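Local coordinates for mitogen-activated protein kinase, putative (Map kinase-like protein) (PDB 3PG1), which probably acts as an ATP-binding serine/threonine protein kinase of the MAP kinase family in the parasite Leishmania major, at residues Ile47-Phe55 and Met106-Leu115; Gly93-Phe101 and His350-Phe360. All coordinates share one frame; numbering follows the deposited sequence.

Overall arrangement
Both contacts belong to the N-terminal lobe of the kinase fold and meet in its five-stranded antiparallel sheet. Contact 1 pairs strands 48-54 and 108-114 inside that sheet; contact 2 sets helix 346-360 against strand 96-100, the edge strand next to 108-114. Their centres are about 12 Å apart, and backbone pairing links them directly through Arg95 with Val112 and His100 with Lys108. Along the chain the segments alternate: 47-55, 93-101, 106-115, then 350-360 after a long excursion through the rest of the protein. Helix 346-360, the last of this construct, is thereby brought back onto the N-lobe, beside helix 70-85, as in other MAP kinases.

Contact 1: residues Ile47-Phe55 and Met106-Leu115; sequences IPVAIKRVF and MHKLYLVTEL
Pro48 to Val54 pair with Leu109 to Leu115 as antiparallel strands through seven backbone hydrogen bonds. Ala50, Lys52 and Val54 each bond both ways, to Thr113, Leu111 and Leu109; the shortest link runs from Val54 N to Leu109 O, at 2.7 Å. At one end Leu115 N reaches Pro48 O from above the carbonyl plane, and beyond the other a water donates to Phe55 O and His107 O.

Of the apolar contacts, Ile51 CG1 meets Val112 CG1 on one face of the sheet, and Val54 CG2 lies 4.2 Å from Leu111 CD1 on the other. Val112 CG1 also touches Val49 CB at 3.7 Å, and Ala50 CB packs on Leu115 CD1.

Charge meets aromatic at Phe55. Lys108 CE lies over the centre of the Phe55 ring, 3.7 Å from its centroid. The chain then bends at chi4 (113°), and NZ stays over the same face in a cation-pi contact, 4.5 Å from the centroid. Arg53 CG lies 3.7 Å from Tyr110 CE1, and Glu16 takes both Arg53 NE and Tyr110 OH.

Lys52, in the VAIK sequence, makes a weak, long ion pair with Glu79 of helix 70-85, consistent with the strand lysine that pairs with a glutamate of the neighbouring helix in active protein kinases. Lys52 N and O are both tied to Leu111, which holds the base of the side chain in the sheet while its extended chain leads away.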
loop_
_atom_site.group_PDB
_atom_site.type_symbol
_atom_site.label_atom_id
_atom_site.label_comp_id
_atom_site.label_asym_id
_atom_site.label_seq_id
_atom_site.Cartn_x
_atom_site.Cartn_y
_atom_site.Cartn_z
ATOM N N ILE A 47 -13.901 -4.399 19.759
ATOM C CA ILE A 47 -13.219 -3.821 18.592
ATOM C C ILE A 47 -13.300 -4.717 17.330
ATOM O O ILE A 47 -12.870 -5.876 17.371
ATOM C CB ILE A 47 -11.770 -3.373 18.915
ATOM N N PRO A 48 -13.861 -4.186 16.209
ATOM C CA PRO A 48 -13.982 -4.997 14.977
ATOM C C PRO A 48 -12.644 -5.395 14.366
ATOM O O PRO A 48 -11.720 -4.566 14.253
ATOM C CB PRO A 48 -14.780 -4.093 14.025
ATOM C CG PRO A 48 -15.436 -3.059 14.917
ATOM C CD PRO A 48 -14.442 -2.841 16.017
ATOM N N VAL A 49 -12.540 -6.680 13.988
ATOM C CA VAL A 49 -11.332 -7.262 13.394
ATOM C C VAL A 49 -11.628 -8.002 12.100
ATOM O O VAL A 49 -12.756 -8.444 11.865
ATOM C CB VAL A 49 -10.505 -8.155 14.377
ATOM C CG1 VAL A 49 -9.872 -7.333 15.503
ATOM C CG2 VAL A 49 -11.331 -9.319 14.941
ATOM N N ALA A 50 -10.602 -8.103 11.250
ATOM C CA ALA A 50 -10.631 -8.853 10.011
ATOM C C ALA A 50 -9.782 -10.094 10.313
ATOM O O ALA A 50 -8.630 -9.979 10.751
ATOM C CB ALA A 50 -10.007 -8.031 8.880
ATOM N N ILE A 51 -10.377 -11.277 10.169
ATOM C CA ILE A 51 -9.653 -12.517 10.452
ATOM C C ILE A 51 -9.405 -13.310 9.172
ATOM O O ILE A 51 -10.341 -13.877 8.582
ATOM C CB ILE A 51 -10.284 -13.363 11.587
ATOM C CG1 ILE A 51 -10.455 -12.520 12.891
ATOM C CG2 ILE A 51 -9.443 -14.626 11.839
ATOM C CD1 ILE A 51 -11.624 -12.962 13.803
ATOM N N LYS A 52 -8.128 -13.333 8.751
ATOM C CA LYS A 52 -7.667 -14.053 7.570
ATOM C C LYS A 52 -7.187 -15.442 7.968
ATOM O O LYS A 52 -6.410 -15.589 8.915
ATOM C CB LYS A 52 -6.558 -13.268 6.843
ATOM C CG LYS A 52 -6.205 -13.832 5.463
ATOM C CD LYS A 52 -5.105 -13.010 4.807
ATOM C CE LYS A 52 -4.442 -13.717 3.651
ATOM N NZ LYS A 52 -3.310 -12.920 3.093
ATOM N N ARG A 53 -7.665 -16.455 7.238
ATOM C CA ARG A 53 -7.345 -17.867 7.439
ATOM C C ARG A 53 -6.606 -18.372 6.193
ATOM O O ARG A 53 -7.187 -18.411 5.113
ATOM C CB ARG A 53 -8.649 -18.660 7.684
ATOM C CG ARG A 53 -8.488 -20.142 8.000
ATOM C CD ARG A 53 -9.834 -20.816 7.832
ATOM N NE ARG A 53 -9.794 -22.265 8.031
ATOM C CZ ARG A 53 -9.819 -23.165 7.050
ATOM N NH1 ARG A 53 -9.843 -22.771 5.782
ATOM N NH2 ARG A 53 -9.819 -24.463 7.331
ATOM N N VAL A 54 -5.325 -18.726 6.357
ATOM C CA VAL A 54 -4.440 -19.227 5.301
ATOM C C VAL A 54 -4.328 -20.748 5.497
ATOM O O VAL A 54 -3.784 -21.203 6.511
ATOM C CB VAL A 54 -3.046 -18.534 5.342
ATOM C CG1 VAL A 54 -2.105 -19.113 4.290
ATOM C CG2 VAL A 54 -3.157 -17.010 5.198
ATOM N N PHE A 55 -4.866 -21.526 4.537
ATOM C CA PHE A 55 -4.833 -22.984 4.595
ATOM C C PHE A 55 -4.422 -23.618 3.249
ATOM O O PHE A 55 -3.243 -23.946 3.062
ATOM C CB PHE A 55 -6.155 -23.552 5.164
ATOM C CG PHE A 55 -6.313 -25.062 5.189
ATOM C CD1 PHE A 55 -5.292 -25.880 5.668
ATOM C CD2 PHE A 55 -7.508 -25.659 4.799
ATOM C CE1 PHE A 55 -5.447 -27.270 5.708
ATOM C CE2 PHE A 55 -7.664 -27.047 4.848
ATOM C CZ PHE A 55 -6.636 -27.843 5.308
ATOM N N MET A 106 -1.369 -30.179 6.785
ATOM C CA MET A 106 -2.631 -29.667 7.334
ATOM C C MET A 106 -2.372 -28.381 8.171
ATOM O O MET A 106 -3.120 -28.067 9.106
ATOM C CB MET A 106 -3.342 -30.754 8.172
ATOM C CG MET A 106 -3.775 -31.981 7.378
ATOM S SD MET A 106 -5.282 -31.741 6.400
ATOM C CE MET A 106 -6.527 -32.104 7.646
ATOM N N HIS A 107 -1.312 -27.637 7.804
ATOM C CA HIS A 107 -0.891 -26.403 8.476
ATOM C C HIS A 107 -1.792 -25.223 8.137
ATOM O O HIS A 107 -2.105 -24.997 6.960
ATOM C CB HIS A 107 0.583 -26.076 8.173
ATOM C CG HIS A 107 1.491 -27.271 8.165
ATOM N ND1 HIS A 107 2.103 -27.705 7.000
ATOM C CD2 HIS A 107 1.847 -28.097 9.176
ATOM C CE1 HIS A 107 2.809 -28.771 7.342
ATOM N NE2 HIS A 107 2.676 -29.052 8.639
ATOM N N LYS A 108 -2.201 -24.471 9.185
ATOM C CA LYS A 108 -3.058 -23.282 9.080
ATOM C C LYS A 108 -2.413 -22.056 9.729
ATOM O O LYS A 108 -1.727 -22.173 10.746
ATOM C CB LYS A 108 -4.449 -23.535 9.697
ATOM C CG LYS A 108 -5.358 -24.400 8.832
ATOM C CD LYS A 108 -6.513 -25.000 9.605
ATOM C CE LYS A 108 -7.148 -26.157 8.865
ATOM N NZ LYS A 108 -6.925 -27.446 9.571
ATOM N N LEU A 109 -2.656 -20.883 9.138
ATOM C CA LEU A 109 -2.161 -19.598 9.628
ATOM C C LEU A 109 -3.319 -18.611 9.708
ATOM O O LEU A 109 -4.141 -18.515 8.789
ATOM C CB LEU A 109 -0.982 -19.075 8.776
ATOM C CG LEU A 109 -0.609 -17.574 8.837
ATOM C CD1 LEU A 109 -0.055 -17.170 10.196
ATOM C CD2 LEU A 109 0.402 -17.233 7.787
ATOM N N TYR A 110 -3.401 -17.920 10.843
ATOM C CA TYR A 110 -4.459 -16.957 11.112
ATOM C C TYR A 110 -3.855 -15.603 11.325
ATOM O O TYR A 110 -2.873 -15.445 12.066
ATOM C CB TYR A 110 -5.311 -17.379 12.316
ATOM C CG TYR A 110 -5.841 -18.793 12.218
ATOM C CD1 TYR A 110 -7.115 -19.050 11.722
ATOM C CD2 TYR A 110 -5.060 -19.878 12.608
ATOM C CE1 TYR A 110 -7.607 -20.352 11.625
ATOM C CE2 TYR A 110 -5.525 -21.187 12.480
ATOM C CZ TYR A 110 -6.806 -21.420 12.004
ATOM O OH TYR A 110 -7.259 -22.711 11.872
ATOM N N LEU A 111 -4.442 -14.627 10.643
ATOM C CA LEU A 111 -3.996 -13.256 10.657
ATOM C C LEU A 111 -5.106 -12.338 11.043
ATOM O O LEU A 111 -6.169 -12.322 10.420
ATOM C CB LEU A 111 -3.447 -12.896 9.279
ATOM C CG LEU A 111 -2.238 -13.713 8.877
ATOM C CD1 LEU A 111 -1.999 -13.629 7.380
ATOM C CD2 LEU A 111 -1.020 -13.319 9.714
ATOM N N VAL A 112 -4.862 -11.577 12.091
ATOM C CA VAL A 112 -5.846 -10.652 12.620
ATOM C C VAL A 112 -5.352 -9.205 12.490
ATOM O O VAL A 112 -4.232 -8.865 12.928
ATOM C CB VAL A 112 -6.235 -11.007 14.076
ATOM C CG1 VAL A 112 -7.486 -10.252 14.504
ATOM C CG2 VAL A 112 -6.431 -12.514 14.255
ATOM N N THR A 113 -6.196 -8.367 11.867
ATOM C CA THR A 113 -5.932 -6.930 11.709
ATOM C C THR A 113 -7.209 -6.197 12.099
ATOM O O THR A 113 -8.278 -6.800 12.068
ATOM C CB THR A 113 -5.433 -6.595 10.282
ATOM O OG1 THR A 113 -6.363 -7.069 9.303
ATOM C CG2 THR A 113 -4.033 -7.154 9.993
ATOM N N GLU A 114 -7.105 -4.931 12.506
ATOM C CA GLU A 114 -8.261 -4.128 12.877
ATOM C C GLU A 114 -9.085 -3.895 11.612
ATOM O O GLU A 114 -8.522 -3.540 10.583
ATOM C CB GLU A 114 -7.817 -2.778 13.497
ATOM C CG GLU A 114 -8.956 -2.026 14.182
ATOM C CD GLU A 114 -8.717 -0.566 14.528
ATOM O OE1 GLU A 114 -9.704 0.206 14.536
ATOM O OE2 GLU A 114 -7.552 -0.185 14.789
ATOM N N LEU A 115 -10.400 -4.098 11.674
ATOM C CA LEU A 115 -11.240 -3.844 10.506
ATOM C C LEU A 115 -11.544 -2.341 10.503
ATOM O O LEU A 115 -12.150 -1.827 11.452
ATOM C CB LEU A 115 -12.530 -4.672 10.577
ATOM C CG LEU A 115 -13.414 -4.688 9.326
ATOM C CD1 LEU A 115 -12.863 -5.646 8.267
ATOM C CD2 LEU A 115 -14.816 -5.117 9.686
HETATM O O HOH W 1 -1.417 -23.151 4.808
#

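Contact 2: residues Gly93-Phe101 and His350-Phe360; sequences GLRDIFVHF and HKIFTAEVERF
Ile97, Val99 and Phe101 meet Phe353, Val357 and Phe360 in a helix-on-strand contact at the surface of the N-lobe, where helix 346-360, the last of this construct, lies along the edge strand 96-100. No hydrogen bond crosses it. The axes of strand 96-100 and helix 350-360 approach to 8.3 Å and run roughly antiparallel, at 145°.

Just past the C-terminal end of strand 96-100, Phe101 and His350 form a face-to-face stack, ring centroids 4.2 Å apart and planes inclined by 29°. Phe101 CE1 stands over the centre of the imidazole. The CZ-CE2 edge of the phenyl ring meets Phe353 CB and Thr354 OG1. That hydroxyl donates to His350 O, which also takes Thr354 N from the opposite side of its plane, and His350 NE2 bonds to Leu67 O.

In the middle, Val357 packs against Ile97: its CG2 lies 3.9 Å from Ile97 CG1 and 4.1 Å from Val99 CG2, while CG1 is 3.6 Å from Ile97 O.

Phe360 closes the other end. Its CG is opposite the backbone N (chi1 177°), which carries its ring to Leu94-Ile97. Ile97 CG2 sits over one face, 4.1 Å from the ring centroid and shifted toward the rim. The edge points at Leu94 O and Arg95 O, with CZ 3.2 Å from the latter. Arg95 and Asp96 both face Val112, a classic beta bulge in the pairing with strand 108-114.

Helix 70-85 flanks the junction: Ile80 touches Ile97, Cys73 and Leu77 meet Phe353, and Arg81 forms a salt bridge with Glu356. Strand 96-100 also pairs with strand 108-114, so helix 346-360 packs on both the edge of the sheet and helix 70-85.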
loop_
_atom_site.group_PDB
_atom_site.type_symbol
_atom_site.label_atom_id
_atom_site.label_comp_id
_atom_site.label_asym_id
_atom_site.label_seq_id
_atom_site.Cartn_x
_atom_site.Cartn_y
_atom_site.Cartn_z
ATOM N N GLY A 93 -1.034 -2.668 11.294
ATOM C CA GLY A 93 -0.233 -3.691 11.961
ATOM C C GLY A 93 -0.944 -4.991 12.225
ATOM O O GLY A 93 -2.151 -5.109 11.983
ATOM N N LEU A 94 -0.178 -5.981 12.701
ATOM C CA LEU A 94 -0.744 -7.260 13.113
ATOM C C LEU A 94 -1.349 -7.038 14.495
ATOM O O LEU A 94 -0.652 -6.543 15.390
ATOM C CB LEU A 94 0.343 -8.351 13.221
ATOM C CG LEU A 94 0.576 -9.277 12.044
ATOM C CD1 LEU A 94 1.685 -10.255 12.367
ATOM C CD2 LEU A 94 -0.679 -10.048 11.668
ATOM N N ARG A 95 -2.644 -7.340 14.649
ATOM C CA ARG A 95 -3.355 -7.284 15.942
ATOM C C ARG A 95 -3.078 -8.588 16.646
ATOM O O ARG A 95 -3.067 -8.663 17.883
ATOM C CB ARG A 95 -4.887 -7.177 15.750
ATOM C CG ARG A 95 -5.392 -5.796 15.358
ATOM C CD ARG A 95 -5.428 -4.826 16.513
ATOM N NE ARG A 95 -6.576 -5.042 17.392
ATOM C CZ ARG A 95 -7.098 -4.097 18.166
ATOM N NH1 ARG A 95 -6.595 -2.868 18.158
ATOM N NH2 ARG A 95 -8.137 -4.369 18.946
ATOM N N ASP A 96 -2.924 -9.644 15.835
ATOM C CA ASP A 96 -2.688 -11.004 16.301
ATOM C C ASP A 96 -2.225 -11.898 15.156
ATOM O O ASP A 96 -2.528 -11.644 13.994
ATOM C CB ASP A 96 -3.967 -11.576 16.929
ATOM C CG ASP A 96 -3.774 -12.708 17.909
ATOM O OD1 ASP A 96 -2.614 -13.113 18.127
ATOM O OD2 ASP A 96 -4.786 -13.195 18.455
ATOM N N ILE A 97 -1.507 -12.962 15.516
ATOM C CA ILE A 97 -0.982 -13.988 14.622
ATOM C C ILE A 97 -0.820 -15.297 15.417
ATOM O O ILE A 97 -0.326 -15.293 16.552
ATOM C CB ILE A 97 0.315 -13.552 13.888
ATOM C CG1 ILE A 97 0.764 -14.641 12.871
ATOM C CG2 ILE A 97 1.441 -13.132 14.881
ATOM C CD1 ILE A 97 1.847 -14.285 11.936
ATOM N N PHE A 98 -1.283 -16.402 14.824
ATOM C CA PHE A 98 -1.219 -17.741 15.415
ATOM C C PHE A 98 -1.171 -18.802 14.323
ATOM O O PHE A 98 -1.812 -18.642 13.278
ATOM C CB PHE A 98 -2.315 -17.999 16.487
ATOM C CG PHE A 98 -3.702 -17.459 16.216
ATOM C CD1 PHE A 98 -4.002 -16.117 16.436
ATOM C CD2 PHE A 98 -4.728 -18.304 15.817
ATOM C CE1 PHE A 98 -5.286 -15.617 16.185
ATOM C CE2 PHE A 98 -6.019 -17.809 15.596
ATOM C CZ PHE A 98 -6.286 -16.466 15.768
ATOM N N VAL A 99 -0.348 -19.842 14.537
ATOM C CA VAL A 99 -0.111 -20.921 13.577
ATOM C C VAL A 99 -0.475 -22.282 14.135
ATOM O O VAL A 99 -0.066 -22.632 15.248
ATOM C CB VAL A 99 1.338 -20.918 13.016
ATOM C CG1 VAL A 99 1.507 -19.873 11.923
ATOM C CG2 VAL A 99 2.379 -20.724 14.122
ATOM N N HIS A 100 -1.249 -23.049 13.359
ATOM C CA HIS A 100 -1.636 -24.405 13.734
ATOM C C HIS A 100 -0.914 -25.360 12.797
ATOM O O HIS A 100 -1.288 -25.483 11.631
ATOM C CB HIS A 100 -3.166 -24.603 13.680
ATOM C CG HIS A 100 -3.605 -26.016 13.970
ATOM N ND1 HIS A 100 -4.341 -26.752 13.047
ATOM C CD2 HIS A 100 -3.363 -26.796 15.052
ATOM C CE1 HIS A 100 -4.538 -27.934 13.604
ATOM N NE2 HIS A 100 -3.965 -28.013 14.805
ATOM N N PHE A 101 0.161 -25.979 13.290
ATOM C CA PHE A 101 0.929 -26.939 12.507
ATOM C C PHE A 101 0.423 -28.364 12.761
ATOM O O PHE A 101 0.310 -28.787 13.916
ATOM C CB PHE A 101 2.434 -26.821 12.802
ATOM C CG PHE A 101 3.091 -25.546 12.317
ATOM C CD1 PHE A 101 3.115 -25.225 10.961
ATOM C CD2 PHE A 101 3.735 -24.694 13.206
ATOM C CE1 PHE A 101 3.726 -24.051 10.515
ATOM C CE2 PHE A 101 4.369 -23.530 12.752
ATOM C CZ PHE A 101 4.361 -23.219 11.410
ATOM N N HIS A 350 8.894 -22.530 8.901
ATOM C CA HIS A 350 7.957 -22.839 9.991
ATOM C C HIS A 350 8.514 -22.346 11.329
ATOM O O HIS A 350 7.753 -21.839 12.159
ATOM C CB HIS A 350 7.696 -24.355 10.066
ATOM C CG HIS A 350 6.686 -24.879 9.086
ATOM N ND1 HIS A 350 6.176 -26.158 9.205
ATOM C CD2 HIS A 350 6.115 -24.282 8.013
ATOM C CE1 HIS A 350 5.318 -26.299 8.208
ATOM N NE2 HIS A 350 5.251 -25.198 7.463
ATOM N N LYS A 351 9.855 -22.484 11.522
ATOM C CA LYS A 351 10.595 -22.006 12.696
ATOM C C LYS A 351 10.527 -20.473 12.746
ATOM O O LYS A 351 10.350 -19.916 13.828
ATOM C CB LYS A 351 12.061 -22.462 12.646
ATOM N N ILE A 352 10.646 -19.802 11.575
ATOM C CA ILE A 352 10.558 -18.334 11.471
ATOM C C ILE A 352 9.136 -17.877 11.833
ATOM O O ILE A 352 9.010 -16.882 12.535
ATOM C CB ILE A 352 11.085 -17.744 10.125
ATOM C CG1 ILE A 352 12.523 -18.235 9.810
ATOM C CG2 ILE A 352 11.028 -16.191 10.119
ATOM C CD1 ILE A 352 12.971 -18.017 8.346
ATOM N N PHE A 353 8.082 -18.632 11.424
ATOM C CA PHE A 353 6.694 -18.324 11.783
ATOM C C PHE A 353 6.521 -18.390 13.300
ATOM O O PHE A 353 5.943 -17.468 13.884
ATOM C CB PHE A 353 5.687 -19.257 11.086
ATOM C CG PHE A 353 5.382 -18.930 9.639
ATOM C CD1 PHE A 353 5.865 -19.732 8.611
ATOM C CD2 PHE A 353 4.581 -17.838 9.307
ATOM C CE1 PHE A 353 5.565 -19.442 7.277
ATOM C CE2 PHE A 353 4.281 -17.550 7.972
ATOM C CZ PHE A 353 4.761 -18.363 6.968
ATOM N N THR A 354 7.088 -19.444 13.938
ATOM C CA THR A 354 7.078 -19.639 15.392
ATOM C C THR A 354 7.838 -18.484 16.063
ATOM O O THR A 354 7.351 -17.934 17.053
ATOM C CB THR A 354 7.626 -21.031 15.767
ATOM O OG1 THR A 354 6.992 -22.024 14.957
ATOM C CG2 THR A 354 7.407 -21.374 17.234
ATOM N N ALA A 355 8.992 -18.083 15.479
ATOM C CA ALA A 355 9.815 -16.965 15.951
ATOM C C ALA A 355 9.079 -15.630 15.766
ATOM O O ALA A 355 9.211 -14.743 16.613
ATOM C CB ALA A 355 11.142 -16.938 15.208
ATOM N N GLU A 356 8.297 -15.495 14.671
ATOM C CA GLU A 356 7.512 -14.290 14.382
ATOM C C GLU A 356 6.318 -14.184 15.326
ATOM O O GLU A 356 5.966 -13.072 15.711
ATOM C CB GLU A 356 7.068 -14.224 12.906
ATOM C CG GLU A 356 8.171 -13.826 11.933
ATOM C CD GLU A 356 8.728 -12.419 12.069
ATOM O OE1 GLU A 356 7.937 -11.490 12.354
ATOM O OE2 GLU A 356 9.953 -12.244 11.876
ATOM N N VAL A 357 5.720 -15.338 15.720
ATOM C CA VAL A 357 4.596 -15.402 16.673
ATOM C C VAL A 357 5.131 -15.132 18.107
ATOM O O VAL A 357 4.440 -14.490 18.905
ATOM C CB VAL A 357 3.766 -16.719 16.534
ATOM C CG1 VAL A 357 2.749 -16.894 17.664
ATOM C CG2 VAL A 357 3.056 -16.777 15.185
ATOM N N GLU A 358 6.388 -15.565 18.395
ATOM C CA GLU A 358 7.054 -15.381 19.691
ATOM C C GLU A 358 7.378 -13.908 19.973
ATOM O O GLU A 358 6.931 -13.381 20.991
ATOM C CB GLU A 358 8.313 -16.256 19.798
ATOM N N ARG A 359 8.118 -13.239 19.047
ATOM C CA ARG A 359 8.501 -11.820 19.125
ATOM C C ARG A 359 7.258 -10.926 19.187
ATOM O O ARG A 359 7.305 -9.836 19.768
ATOM C CB ARG A 359 9.379 -11.427 17.922
ATOM N N PHE A 360 6.145 -11.411 18.591
ATOM C CA PHE A 360 4.844 -10.751 18.584
ATOM C C PHE A 360 4.235 -10.710 20.006
ATOM O O PHE A 360 3.853 -9.632 20.470
ATOM C CB PHE A 360 3.875 -11.430 17.577
ATOM C CG PHE A 360 2.500 -10.809 17.599
ATOM C CD1 PHE A 360 1.508 -11.310 18.436
ATOM C CD2 PHE A 360 2.229 -9.660 16.867
ATOM C CE1 PHE A 360 0.269 -10.678 18.527
ATOM C CE2 PHE A 360 0.989 -9.033 16.955
ATOM C CZ PHE A 360 0.024 -9.539 17.796
#